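Local coordinates for outer membrane protein (Bartonella henselae, PDB 2FI9) that is of unknown function, a DUF498/DUF598 family member described as an outer membrane protein, at residues A[16-21]-A[122-127]; A[26-31]-A[35-40]; A[57-62]-A[89-94]; A[71-76]-A[111-116]; A[81-86]-A[98-103]. All coordinates share one frame; numbering follows the deposited sequence.

Contact 1. Residues A[16-21]-A[122-127]; sequences APIDAY and ALLFAV
I18 meets L124, and Y21 meets V127. Both contacts are apolar and no hydrogen bond crosses between 16-21 and 122-127. I18 CG1 lies 4.2 Å from L124 CD1, and both CB atoms point toward the opposite segment. This pair is buried. The second pair lies nearer the surface. V127 CG2 comes to the edge of the Y21 ring, near the ring plane, and sits 3.9 Å from Y21 CD1. The two side chains lie side by side and point the same way. The Y21 ring stands between its backbone N and carbonyl carbon, with chi1 62°, and this torsion places the ring beside V127. The phenol end has another partner, a weak hydrogen bond from Y21 OH to R108.

Hydrogen bonds to side chains and backbone hold both segments. I18 N is hydrogen-bonded to N111 OD1. D19 and A20 both face R27 and form a classic beta bulge in strand 18-22. Past L124, A126 N is bonded to S36 OG and F125 O to T103 OG1, which tie 125-126 to strand 36-40 and to the start of helix 103-115. F26 fills in between, touching I18, Y21, L124 and A126. The contact thus joins the first strand of the three-stranded antiparallel sheet to strand 120-124, the middle strand of the five-stranded mixed sheet. Helix 103-115 runs beside both, with V107 on I18 and A106 on L124.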
# COMPACT_ATOMS: atom_id res chain seq x y z
N ALA A 16 -0.55 -9.98 4.90
CA ALA A 16 0.57 -10.84 5.31
C ALA A 16 1.82 -9.97 5.32
O ALA A 16 1.86 -8.98 4.61
CB ALA A 16 0.75 -11.99 4.32
N PRO A 17 2.84 -10.33 6.11
CA PRO A 17 4.08 -9.55 5.94
C PRO A 17 4.57 -9.64 4.49
O PRO A 17 4.39 -10.68 3.83
CB PRO A 17 5.08 -10.23 6.87
CG PRO A 17 4.27 -11.08 7.80
CD PRO A 17 2.95 -11.36 7.16
N ILE A 18 5.15 -8.55 4.00
CA ILE A 18 5.78 -8.54 2.68
C ILE A 18 7.24 -8.93 2.89
O ILE A 18 8.01 -8.17 3.50
CB ILE A 18 5.64 -7.15 1.99
CG1 ILE A 18 4.18 -6.72 1.87
CG2 ILE A 18 6.34 -7.13 0.62
CD1 ILE A 18 3.21 -7.76 1.34
N ASP A 19 7.60 -10.11 2.40
CA ASP A 19 8.92 -10.70 2.66
C ASP A 19 10.05 -10.16 1.78
O ASP A 19 11.22 -10.33 2.12
CB ASP A 19 8.84 -12.23 2.56
CG ASP A 19 7.85 -12.81 3.54
OD1 ASP A 19 7.75 -12.29 4.67
OD2 ASP A 19 7.14 -13.77 3.19
N ALA A 20 9.70 -9.52 0.66
CA ALA A 20 10.70 -8.97 -0.25
C ALA A 20 10.07 -7.97 -1.20
O ALA A 20 8.86 -8.01 -1.44
CB ALA A 20 11.38 -10.07 -1.04
N TYR A 21 10.89 -7.04 -1.69
CA TYR A 21 10.52 -6.12 -2.76
C TYR A 21 11.73 -6.02 -3.68
O TYR A 21 12.81 -6.56 -3.37
CB TYR A 21 10.11 -4.75 -2.20
CG TYR A 21 11.22 -4.04 -1.45
CD1 TYR A 21 12.01 -3.08 -2.08
CD2 TYR A 21 11.49 -4.33 -0.10
CE1 TYR A 21 13.04 -2.43 -1.40
CE2 TYR A 21 12.52 -3.68 0.58
CZ TYR A 21 13.28 -2.74 -0.07
OH TYR A 21 14.30 -2.08 0.60
N ALA A 122 -1.45 -0.78 2.99
CA ALA A 122 -0.32 -0.27 2.21
C ALA A 122 -0.65 -0.27 0.72
O ALA A 122 -1.27 -1.21 0.22
CB ALA A 122 0.92 -1.10 2.48
N LEU A 123 -0.23 0.78 0.02
CA LEU A 123 -0.25 0.81 -1.42
C LEU A 123 1.20 0.85 -1.82
O LEU A 123 1.92 1.77 -1.44
CB LEU A 123 -0.97 2.06 -1.91
CG LEU A 123 -0.98 2.31 -3.42
CD1 LEU A 123 -1.51 1.13 -4.19
CD2 LEU A 123 -1.81 3.56 -3.77
N LEU A 124 1.66 -0.13 -2.59
CA LEU A 124 3.09 -0.26 -2.83
C LEU A 124 3.43 -0.27 -4.31
O LEU A 124 3.11 -1.24 -5.00
CB LEU A 124 3.63 -1.51 -2.14
CG LEU A 124 3.32 -1.67 -0.64
CD1 LEU A 124 3.60 -3.07 -0.14
CD2 LEU A 124 4.11 -0.67 0.21
N PHE A 125 4.09 0.79 -4.79
CA PHE A 125 4.60 0.79 -6.16
C PHE A 125 5.81 -0.11 -6.24
O PHE A 125 6.75 0.05 -5.49
CB PHE A 125 4.99 2.19 -6.59
CG PHE A 125 5.47 2.29 -8.01
CD1 PHE A 125 4.57 2.17 -9.07
CD2 PHE A 125 6.81 2.53 -8.30
CE1 PHE A 125 5.01 2.28 -10.39
CE2 PHE A 125 7.26 2.67 -9.62
CZ PHE A 125 6.36 2.53 -10.66
N ALA A 126 5.76 -1.06 -7.16
CA ALA A 126 6.82 -2.05 -7.30
C ALA A 126 8.03 -1.40 -7.93
O ALA A 126 7.93 -0.81 -8.99
CB ALA A 126 6.36 -3.19 -8.16
N VAL A 127 9.17 -1.53 -7.26
CA VAL A 127 10.43 -0.97 -7.75
C VAL A 127 11.33 -2.05 -8.32
O VAL A 127 11.19 -3.24 -7.99
CB VAL A 127 11.23 -0.22 -6.62
CG1 VAL A 127 10.53 1.06 -6.20
CG2 VAL A 127 11.44 -1.11 -5.41

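Contact 2. Residues A[26-31]-A[35-40]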
# COMPACT_ATOMS: atom_id res chain seq x y z
N PHE A 26 6.96 -8.20 -5.62
CA PHE A 26 6.92 -8.46 -4.19
C PHE A 26 6.85 -9.94 -3.93
O PHE A 26 6.35 -10.71 -4.78
CB PHE A 26 5.72 -7.75 -3.55
CG PHE A 26 5.76 -6.26 -3.69
CD1 PHE A 26 6.55 -5.49 -2.83
CD2 PHE A 26 5.04 -5.62 -4.70
CE1 PHE A 26 6.61 -4.08 -2.96
CE2 PHE A 26 5.10 -4.25 -4.85
CZ PHE A 26 5.89 -3.47 -3.98
N ARG A 27 7.34 -10.34 -2.77
CA ARG A 27 7.17 -11.71 -2.29
C ARG A 27 6.42 -11.68 -0.97
O ARG A 27 6.74 -10.89 -0.08
CB ARG A 27 8.52 -12.41 -2.11
CG ARG A 27 9.41 -12.41 -3.34
CD ARG A 27 10.68 -13.17 -3.06
NE ARG A 27 10.40 -14.60 -3.04
CZ ARG A 27 10.97 -15.49 -2.24
NH1 ARG A 27 10.62 -16.76 -2.34
NH2 ARG A 27 11.89 -15.13 -1.34
N PHE A 28 5.40 -12.52 -0.86
CA PHE A 28 4.59 -12.59 0.35
C PHE A 28 3.87 -13.93 0.41
O PHE A 28 3.47 -14.46 -0.64
CB PHE A 28 3.55 -11.46 0.38
CG PHE A 28 2.74 -11.35 -0.88
CD1 PHE A 28 1.51 -12.01 -0.99
CD2 PHE A 28 3.19 -10.57 -1.95
CE1 PHE A 28 0.75 -11.90 -2.16
CE2 PHE A 28 2.43 -10.47 -3.12
CZ PHE A 28 1.20 -11.14 -3.22
N ALA A 29 3.72 -14.47 1.62
CA ALA A 29 2.88 -15.65 1.81
C ALA A 29 3.33 -16.80 0.90
O ALA A 29 2.50 -17.53 0.32
CB ALA A 29 1.41 -15.29 1.54
N ASP A 30 4.65 -16.96 0.78
CA ASP A 30 5.27 -17.96 -0.09
C ASP A 30 4.87 -17.86 -1.57
O ASP A 30 4.97 -18.84 -2.32
CB ASP A 30 5.04 -19.37 0.45
CG ASP A 30 5.65 -19.57 1.81
OD1 ASP A 30 6.85 -19.27 1.98
OD2 ASP A 30 4.93 -20.03 2.73
N MET A 31 4.44 -16.68 -1.98
CA MET A 31 4.08 -16.39 -3.36
C MET A 31 4.98 -15.24 -3.85
O MET A 31 5.61 -14.53 -3.05
CB MET A 31 2.63 -15.94 -3.44
CG MET A 31 1.53 -17.00 -3.30
SD MET A 31 -0.05 -16.10 -3.32
CE MET A 31 0.18 -14.98 -4.70
N GLY A 35 4.46 -6.73 -10.21
CA GLY A 35 3.63 -5.54 -10.26
C GLY A 35 3.38 -4.90 -8.91
O GLY A 35 3.81 -5.41 -7.86
N SER A 36 2.71 -3.75 -8.94
CA SER A 36 2.39 -3.01 -7.74
C SER A 36 1.23 -3.68 -7.00
O SER A 36 0.42 -4.39 -7.61
CB SER A 36 2.02 -1.58 -8.10
OG SER A 36 3.13 -0.92 -8.72
N ILE A 37 1.16 -3.48 -5.69
CA ILE A 37 0.13 -4.14 -4.88
C ILE A 37 -0.51 -3.19 -3.89
O ILE A 37 0.08 -2.18 -3.48
CB ILE A 37 0.67 -5.40 -4.12
CG1 ILE A 37 1.85 -5.04 -3.21
CG2 ILE A 37 1.04 -6.48 -5.10
CD1 ILE A 37 2.22 -6.15 -2.22
N ILE A 38 -1.74 -3.51 -3.53
CA ILE A 38 -2.40 -2.87 -2.42
C ILE A 38 -2.72 -3.96 -1.37
O ILE A 38 -3.12 -5.06 -1.72
CB ILE A 38 -3.64 -2.09 -2.90
CG1 ILE A 38 -4.02 -1.02 -1.89
CG2 ILE A 38 -4.82 -3.02 -3.20
CD1 ILE A 38 -4.93 0.02 -2.50
N CYS A 39 -2.48 -3.66 -0.10
CA CYS A 39 -2.61 -4.62 0.98
C CYS A 39 -3.62 -4.04 1.94
O CYS A 39 -3.36 -3.03 2.59
CB CYS A 39 -1.28 -4.80 1.71
SG CYS A 39 0.11 -5.21 0.64
N ILE A 40 -4.79 -4.66 2.01
CA ILE A 40 -5.88 -4.14 2.81
C ILE A 40 -6.50 -5.30 3.61
O ILE A 40 -6.15 -6.46 3.36
CB ILE A 40 -6.91 -3.39 1.92
CG1 ILE A 40 -7.36 -4.29 0.77
CG2 ILE A 40 -6.27 -2.12 1.37
CD1 ILE A 40 -8.43 -3.67 -0.14
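The F26 ring packs on I37, whose CD1 methyl sits over one ring face. The methyl is 4.2 Å from the centroid of the F26 ring and 28° off its normal, a CH-pi contact. I37 CG1 comes still closer to a ring atom, at 3.6 Å from F26 CD2. The isoleucine conformation explains this. A chi1 of 57° swings its CG1 branch over its own backbone, and the chain then extends to CD1 with chi2 167°. The branch therefore reaches along the ring from CD2 toward CG.

The ring edge is also covered. G35 O lies near the ring plane, 3.4 Å from F26 CD2, and S36 CA is 4.2 Å from F26 CE2. G35 O is buried here and has no hydrogen-bond partner in the model. F28 adds a looser apolar contact, with its CE2 4.4 Å from I37 CD1. S36 points the other way, and its OG is bonded to A126 N.

After F28 the chain reverses in a type I' beta turn from F28 to M31, with F28 N to M31 O and M31 N to F28 O bonds. This is a tight two-residue beta hairpin. Its phenylalanines pack on strand 36-40, so a small antiparallel sheet is laid against the main mixed sheet.

Contact 3. Residues A[57-62]-A[89-94]; sequences EDISRV and VLLWEK
This is helix-to-helix packing on one face of the mixed beta sheet. It joins the start of helix 60-64 to the end of helix 85-93, and the contact is wholly apolar. I59, just before the first helix, carries most of it. Its CD1 methyl is 4.0 Å from L91 CG, and L90 CD1 lies at the longer distance of 4.5 Å from that same I59 CD1. The CG1 branch of I59 is flanked by both backbone bonds of its CA, chi1 66°, and extends with chi2 156°, which carries CD1 across to the second helix. I59 and L91 meet at a slant.

V62 is one turn further on. Its CG1 lies 4.2 Å from L91 CD2, so L91 fits against both residues. L63 also touches L90 and L91 from the first helix. Beneath, the sheet supplies L123 under I59 and I38 under V62.

The entry to helix 60-64 is held by a turn. E57 O accepts from two groups of one residue, S60 N at 3.0 Å and S60 OG. The hydroxyl lies in the carbonyl plane, on a lone pair, and S60 OG is 2.6 Å from E57 O.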
# COMPACT_ATOMS: atom_id res chain seq x y z
N GLU A 57 -8.25 6.05 -8.59
CA GLU A 57 -8.50 4.62 -8.80
C GLU A 57 -7.61 3.71 -7.96
O GLU A 57 -8.07 2.72 -7.36
CB GLU A 57 -8.27 4.25 -10.26
CG GLU A 57 -9.50 4.27 -11.12
CD GLU A 57 -9.36 3.33 -12.32
OE1 GLU A 57 -10.20 3.42 -13.24
OE2 GLU A 57 -8.41 2.50 -12.33
N ASP A 58 -6.32 4.02 -7.93
CA ASP A 58 -5.36 3.23 -7.17
C ASP A 58 -5.79 2.99 -5.73
O ASP A 58 -5.53 1.91 -5.17
CB ASP A 58 -3.98 3.87 -7.19
CG ASP A 58 -3.33 3.77 -8.54
OD1 ASP A 58 -3.79 2.96 -9.36
OD2 ASP A 58 -2.36 4.50 -8.79
N ILE A 59 -6.42 3.99 -5.13
CA ILE A 59 -6.75 3.93 -3.71
C ILE A 59 -8.24 3.60 -3.45
O ILE A 59 -8.69 3.56 -2.31
CB ILE A 59 -6.34 5.24 -2.95
CG1 ILE A 59 -7.17 6.44 -3.43
CG2 ILE A 59 -4.84 5.50 -3.11
CD1 ILE A 59 -7.26 7.57 -2.40
N SER A 60 -8.98 3.35 -4.53
CA SER A 60 -10.41 3.08 -4.43
C SER A 60 -10.77 1.93 -3.47
O SER A 60 -11.75 2.03 -2.74
CB SER A 60 -11.01 2.82 -5.82
OG SER A 60 -10.35 1.74 -6.45
N ARG A 61 -9.97 0.87 -3.43
CA ARG A 61 -10.25 -0.24 -2.52
C ARG A 61 -10.02 0.15 -1.06
O ARG A 61 -10.73 -0.34 -0.15
CB ARG A 61 -9.41 -1.47 -2.86
CG ARG A 61 -10.00 -2.33 -3.96
CD ARG A 61 -9.18 -3.61 -4.10
NE ARG A 61 -9.65 -4.47 -5.19
CZ ARG A 61 -10.64 -5.36 -5.08
NH1 ARG A 61 -11.29 -5.53 -3.93
NH2 ARG A 61 -10.97 -6.11 -6.12
N VAL A 62 -9.04 1.03 -0.83
CA VAL A 62 -8.76 1.56 0.49
C VAL A 62 -9.94 2.39 0.97
O VAL A 62 -10.42 2.20 2.09
CB VAL A 62 -7.47 2.41 0.51
CG1 VAL A 62 -7.31 3.15 1.83
CG2 VAL A 62 -6.29 1.54 0.28
N VAL A 89 -7.46 14.89 0.17
CA VAL A 89 -8.88 15.15 0.46
C VAL A 89 -9.70 13.86 0.64
O VAL A 89 -10.38 13.71 1.66
CB VAL A 89 -9.52 16.05 -0.63
CG1 VAL A 89 -11.01 16.26 -0.39
CG2 VAL A 89 -8.81 17.41 -0.65
N LEU A 90 -9.66 12.97 -0.34
CA LEU A 90 -10.42 11.71 -0.27
C LEU A 90 -10.08 10.90 0.99
O LEU A 90 -10.97 10.40 1.68
CB LEU A 90 -10.16 10.87 -1.52
CG LEU A 90 -10.69 11.41 -2.85
CD1 LEU A 90 -9.94 10.75 -4.00
CD2 LEU A 90 -12.17 11.20 -2.97
N LEU A 91 -8.78 10.75 1.27
CA LEU A 91 -8.34 10.00 2.45
C LEU A 91 -8.80 10.68 3.74
O LEU A 91 -9.29 10.04 4.68
CB LEU A 91 -6.83 9.79 2.42
CG LEU A 91 -6.40 8.78 1.35
CD1 LEU A 91 -4.90 8.90 1.01
CD2 LEU A 91 -6.83 7.32 1.75
N TRP A 92 -8.67 12.01 3.77
CA TRP A 92 -9.14 12.80 4.90
C TRP A 92 -10.63 12.61 5.17
O TRP A 92 -11.04 12.48 6.32
CB TRP A 92 -8.81 14.29 4.68
CG TRP A 92 -9.23 15.20 5.80
CD1 TRP A 92 -8.45 15.64 6.83
CD2 TRP A 92 -10.52 15.78 5.99
NE1 TRP A 92 -9.17 16.45 7.66
CE2 TRP A 92 -10.45 16.56 7.17
CE3 TRP A 92 -11.73 15.73 5.28
CZ2 TRP A 92 -11.54 17.28 7.66
CZ3 TRP A 92 -12.83 16.44 5.77
CH2 TRP A 92 -12.72 17.21 6.95
N GLU A 93 -11.43 12.60 4.10
CA GLU A 93 -12.89 12.42 4.21
C GLU A 93 -13.27 11.09 4.85
O GLU A 93 -14.35 10.95 5.39
CB GLU A 93 -13.54 12.45 2.83
CG GLU A 93 -13.47 13.77 2.10
CD GLU A 93 -14.07 13.69 0.70
OE1 GLU A 93 -14.42 12.58 0.23
OE2 GLU A 93 -14.19 14.75 0.06
N LYS A 94 -12.39 10.11 4.74
CA LYS A 94 -12.66 8.77 5.27
C LYS A 94 -11.90 8.54 6.58
O LYS A 94 -11.85 7.42 7.08
CB LYS A 94 -12.27 7.71 4.25
CG LYS A 94 -13.08 7.72 2.96
CD LYS A 94 -14.48 7.20 3.19
CE LYS A 94 -15.26 7.17 1.91
NZ LYS A 94 -16.68 6.88 2.22

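Contact 4. Residues A[71-76]-A[111-116]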
# COMPACT_ATOMS: atom_id res chain seq x y z
N VAL A 71 -4.81 3.59 9.08
CA VAL A 71 -3.58 4.17 8.51
C VAL A 71 -3.21 3.52 7.18
O VAL A 71 -3.26 2.29 7.04
CB VAL A 71 -2.37 4.16 9.53
CG1 VAL A 71 -2.09 2.78 10.04
CG2 VAL A 71 -1.09 4.77 8.93
N LEU A 72 -2.92 4.37 6.19
CA LEU A 72 -2.44 3.92 4.90
C LEU A 72 -0.99 4.37 4.65
O LEU A 72 -0.68 5.58 4.69
CB LEU A 72 -3.35 4.45 3.78
CG LEU A 72 -2.87 4.09 2.37
CD1 LEU A 72 -2.92 2.58 2.11
CD2 LEU A 72 -3.69 4.85 1.35
N LEU A 73 -0.12 3.40 4.40
CA LEU A 73 1.26 3.71 4.02
C LEU A 73 1.30 3.66 2.51
O LEU A 73 0.72 2.76 1.90
CB LEU A 73 2.23 2.68 4.61
CG LEU A 73 2.07 2.48 6.13
CD1 LEU A 73 2.86 1.29 6.61
CD2 LEU A 73 2.49 3.76 6.86
N ILE A 74 1.94 4.66 1.90
CA ILE A 74 2.06 4.71 0.47
C ILE A 74 3.53 4.67 0.07
O ILE A 74 4.31 5.60 0.37
CB ILE A 74 1.35 5.97 -0.10
CG1 ILE A 74 -0.13 5.93 0.32
CG2 ILE A 74 1.47 6.01 -1.62
CD1 ILE A 74 -0.84 7.26 0.23
N GLY A 75 3.90 3.59 -0.59
CA GLY A 75 5.27 3.39 -1.07
C GLY A 75 5.32 3.94 -2.48
O GLY A 75 4.67 3.38 -3.38
N THR A 76 6.06 5.04 -2.65
CA THR A 76 6.10 5.79 -3.92
C THR A 76 7.34 5.51 -4.76
O THR A 76 7.88 6.42 -5.45
CB THR A 76 5.98 7.32 -3.70
OG1 THR A 76 7.02 7.78 -2.83
CG2 THR A 76 4.62 7.69 -3.11
N ASN A 111 5.13 -3.95 7.68
CA ASN A 111 5.38 -5.20 8.38
C ASN A 111 5.32 -5.00 9.89
O ASN A 111 4.70 -5.79 10.60
CB ASN A 111 6.72 -5.80 7.97
CG ASN A 111 6.68 -6.40 6.57
OD1 ASN A 111 5.62 -6.55 5.97
ND2 ASN A 111 7.84 -6.78 6.06
N VAL A 112 5.95 -3.92 10.36
CA VAL A 112 6.04 -3.64 11.79
C VAL A 112 4.64 -3.36 12.35
O VAL A 112 4.24 -3.98 13.34
CB VAL A 112 7.02 -2.46 12.07
CG1 VAL A 112 6.76 -1.86 13.45
CG2 VAL A 112 8.47 -2.95 11.95
N LEU A 113 3.90 -2.47 11.70
CA LEU A 113 2.56 -2.12 12.15
C LEU A 113 1.59 -3.29 12.06
O LEU A 113 0.71 -3.45 12.92
CB LEU A 113 2.02 -0.93 11.35
CG LEU A 113 2.74 0.41 11.54
CD1 LEU A 113 2.15 1.40 10.57
CD2 LEU A 113 2.59 0.91 12.97
N LEU A 114 1.74 -4.11 11.02
CA LEU A 114 0.94 -5.33 10.89
C LEU A 114 1.16 -6.28 12.09
O LEU A 114 0.19 -6.80 12.67
CB LEU A 114 1.25 -6.04 9.56
CG LEU A 114 0.38 -7.27 9.30
CD1 LEU A 114 -1.10 -6.87 9.15
CD2 LEU A 114 0.88 -8.00 8.08
N ALA A 115 2.42 -6.47 12.46
CA ALA A 115 2.80 -7.29 13.61
C ALA A 115 2.23 -6.76 14.93
O ALA A 115 2.01 -7.53 15.87
CB ALA A 115 4.32 -7.41 13.69
N GLU A 116 2.02 -5.45 15.00
CA GLU A 116 1.42 -4.80 16.16
C GLU A 116 -0.11 -4.83 16.14
O GLU A 116 -0.75 -4.22 16.99
CB GLU A 116 1.88 -3.34 16.24
CG GLU A 116 3.29 -3.12 16.75
CD GLU A 116 3.71 -1.65 16.67
OE1 GLU A 116 2.85 -0.74 16.47
OE2 GLU A 116 4.93 -1.41 16.81
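L113 lays its CD1 methyl against the CD1 methyl of L73, 4.0 Å away. The two leucine side chains meet at an angle. Each has CG beside its backbone N and opposite the carbonyl carbon, with chi1 -65° at L113 and -52° at L73. In each, CD1 continues the extended chain, and these two leading methyls meet. A second, looser approach is made two residues earlier on the strand, where V71 CG1 is 4.5 Å from the same L113 CD1. V71 and L73 alternate with L72 and so point to the same face of strand 71-75. L113 is the one residue of 111-116 that touches the strand.

No hydrogen bond joins the two segments. L73 is the buried member, while V71 and L113 lie nearer the surface. Two residues before L113, N111 points away from the strand.

The contact lies near the C-terminal end of helix 103-115, where E116 is the first residue to leave the helical conformation. V120 of strand 120-124 touches V71, L73 and L113, and F110 and T109 of the same helix also cover L73. Helix 103-115 thus packs on one face of the mixed sheet, over strand 71-75 and its parallel neighbour 120-124.

Contact 5. Residues A[81-86]-A[98-103]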
# COMPACT_ATOMS: atom_id res chain seq x y z
N LEU A 81 7.64 10.66 -2.62
CA LEU A 81 6.89 11.64 -3.41
C LEU A 81 5.67 12.13 -2.64
O LEU A 81 5.12 11.41 -1.83
CB LEU A 81 6.42 11.00 -4.73
CG LEU A 81 7.48 10.37 -5.62
CD1 LEU A 81 6.86 9.88 -6.93
CD2 LEU A 81 8.63 11.36 -5.89
N ARG A 82 5.27 13.37 -2.91
CA ARG A 82 4.09 13.97 -2.26
C ARG A 82 2.80 13.33 -2.70
O ARG A 82 2.65 12.94 -3.85
CB ARG A 82 4.02 15.48 -2.58
CG ARG A 82 5.19 16.27 -2.01
CD ARG A 82 5.16 16.41 -0.47
NE ARG A 82 3.80 16.48 0.08
CZ ARG A 82 2.95 17.49 -0.09
NH1 ARG A 82 3.28 18.55 -0.82
NH2 ARG A 82 1.75 17.43 0.48
N LEU A 83 1.87 13.22 -1.77
CA LEU A 83 0.54 12.73 -2.06
C LEU A 83 -0.22 13.88 -2.73
O LEU A 83 -0.24 14.99 -2.21
CB LEU A 83 -0.14 12.32 -0.76
CG LEU A 83 -1.46 11.57 -0.88
CD1 LEU A 83 -1.27 10.30 -1.69
CD2 LEU A 83 -1.96 11.25 0.53
N PRO A 84 -0.81 13.63 -3.92
CA PRO A 84 -1.55 14.67 -4.63
C PRO A 84 -2.72 15.18 -3.80
O PRO A 84 -3.32 14.43 -3.02
CB PRO A 84 -2.06 13.95 -5.89
CG PRO A 84 -1.21 12.72 -6.03
CD PRO A 84 -0.77 12.35 -4.66
N GLU A 85 -3.06 16.45 -4.01
CA GLU A 85 -4.11 17.15 -3.28
C GLU A 85 -5.44 16.38 -3.27
O GLU A 85 -6.09 16.24 -2.22
CB GLU A 85 -4.28 18.55 -3.90
CG GLU A 85 -5.36 19.43 -3.29
CD GLU A 85 -5.38 20.83 -3.88
OE1 GLU A 85 -4.56 21.14 -4.78
OE2 GLU A 85 -6.22 21.65 -3.46
N GLU A 86 -5.85 15.90 -4.43
CA GLU A 86 -7.09 15.16 -4.62
C GLU A 86 -7.17 13.92 -3.71
O GLU A 86 -8.22 13.64 -3.14
CB GLU A 86 -7.20 14.73 -6.09
CG GLU A 86 -7.33 15.89 -7.08
CD GLU A 86 -5.99 16.56 -7.48
OE1 GLU A 86 -4.90 16.27 -6.92
OE2 GLU A 86 -6.04 17.41 -8.39
N SER A 98 -2.58 8.98 6.59
CA SER A 98 -1.75 8.41 5.54
C SER A 98 -0.44 9.14 5.36
O SER A 98 -0.30 10.32 5.72
CB SER A 98 -2.51 8.34 4.21
OG SER A 98 -2.83 9.64 3.72
N ASP A 99 0.54 8.44 4.81
CA ASP A 99 1.82 9.06 4.58
C ASP A 99 2.57 8.35 3.48
O ASP A 99 2.36 7.17 3.23
CB ASP A 99 2.63 9.09 5.86
CG ASP A 99 3.63 10.21 5.87
OD1 ASP A 99 3.58 11.13 4.99
OD2 ASP A 99 4.49 10.18 6.77
N THR A 100 3.44 9.09 2.80
CA THR A 100 4.24 8.54 1.74
C THR A 100 5.68 8.37 2.22
O THR A 100 6.12 9.04 3.15
CB THR A 100 4.20 9.47 0.51
OG1 THR A 100 4.74 10.73 0.89
CG2 THR A 100 2.75 9.69 0.01
N MET A 101 6.40 7.49 1.54
CA MET A 101 7.83 7.15 1.82
C MET A 101 8.20 6.22 0.65
O MET A 101 7.31 5.76 -0.09
CB MET A 101 7.96 6.38 3.16
CG MET A 101 7.00 5.15 3.31
SD MET A 101 6.53 4.57 4.99
CE MET A 101 5.40 5.90 5.47
N SER A 102 9.48 5.95 0.47
CA SER A 102 9.90 4.98 -0.54
C SER A 102 9.20 3.63 -0.37
O SER A 102 8.67 3.30 0.72
CB SER A 102 11.41 4.78 -0.45
OG SER A 102 11.71 4.08 0.74
N THR A 103 9.16 2.84 -1.44
CA THR A 103 8.54 1.51 -1.38
C THR A 103 9.22 0.65 -0.32
O THR A 103 8.55 -0.04 0.44
CB THR A 103 8.49 0.84 -2.76
OG1 THR A 103 7.52 1.53 -3.56
CG2 THR A 103 8.07 -0.68 -2.67
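Segment 81-86 runs extended as far as P84, the N-cap residue of helix 85-93. Segment 98-103 holds the end of strand 97-101 and the first residue of the next helix. Both belong to a beta-alpha-beta unit made of strand 71-75, helix 85-93 and strand 97-101. The nearest backbones are those of L81 and T100, with their CA atoms 6.6 Å apart. The extended part of 81-86 passes beside strand 97-101, an edge strand of the mixed sheet within this chain.

One hydrogen bond crosses the contact. It runs from the T100 hydroxyl to the backbone carbonyl of L81, and the donor is tilted 32° from the carbonyl plane. A chi1 of 61° aims T100 OG1 at L81. The other T100 branch, CG2, packs 4.0 Å from L83 CB.

L83 is buried and points toward the strand. Its CG lies opposite the backbone N, chi1 -170°, and CD2 reaches S98, 3.7 Å from S98 OG. I74 touches both L83 and T100, and L91 touches L83 and S98, so L83 packs between strands 71-75 and 97-101 and helix 85-93. At the far end, S102 is the N-cap of helix 103-115 and its OG accepts from A105 N. Between 81-86 and 98-103 the shortest approach is T100 OG1 to L81 O, at 2.8 Å.

Overall arrangement
From the N terminus, segment 16-21 opens contact 1, which closes only near the C terminus, at 122-127. Its loop encloses the other four contacts. Contact 2 closes first, as a short loop, and ties the small antiparallel sheet to the mixed sheet. Contact 3 then opens and pairs two helices on the face of the mixed sheet that also carries I38, L72 and L123. Contact 4 opens at 71-76, before contact 3 closes, so these two cross. Contact 5 joins the lead-in to helix 85-93 to strand 97-101. It also crosses contact 3, but lies within the loop of contact 4, which ends on helix 103-115. Contacts 3 and 4 cover opposite faces of the mixed sheet.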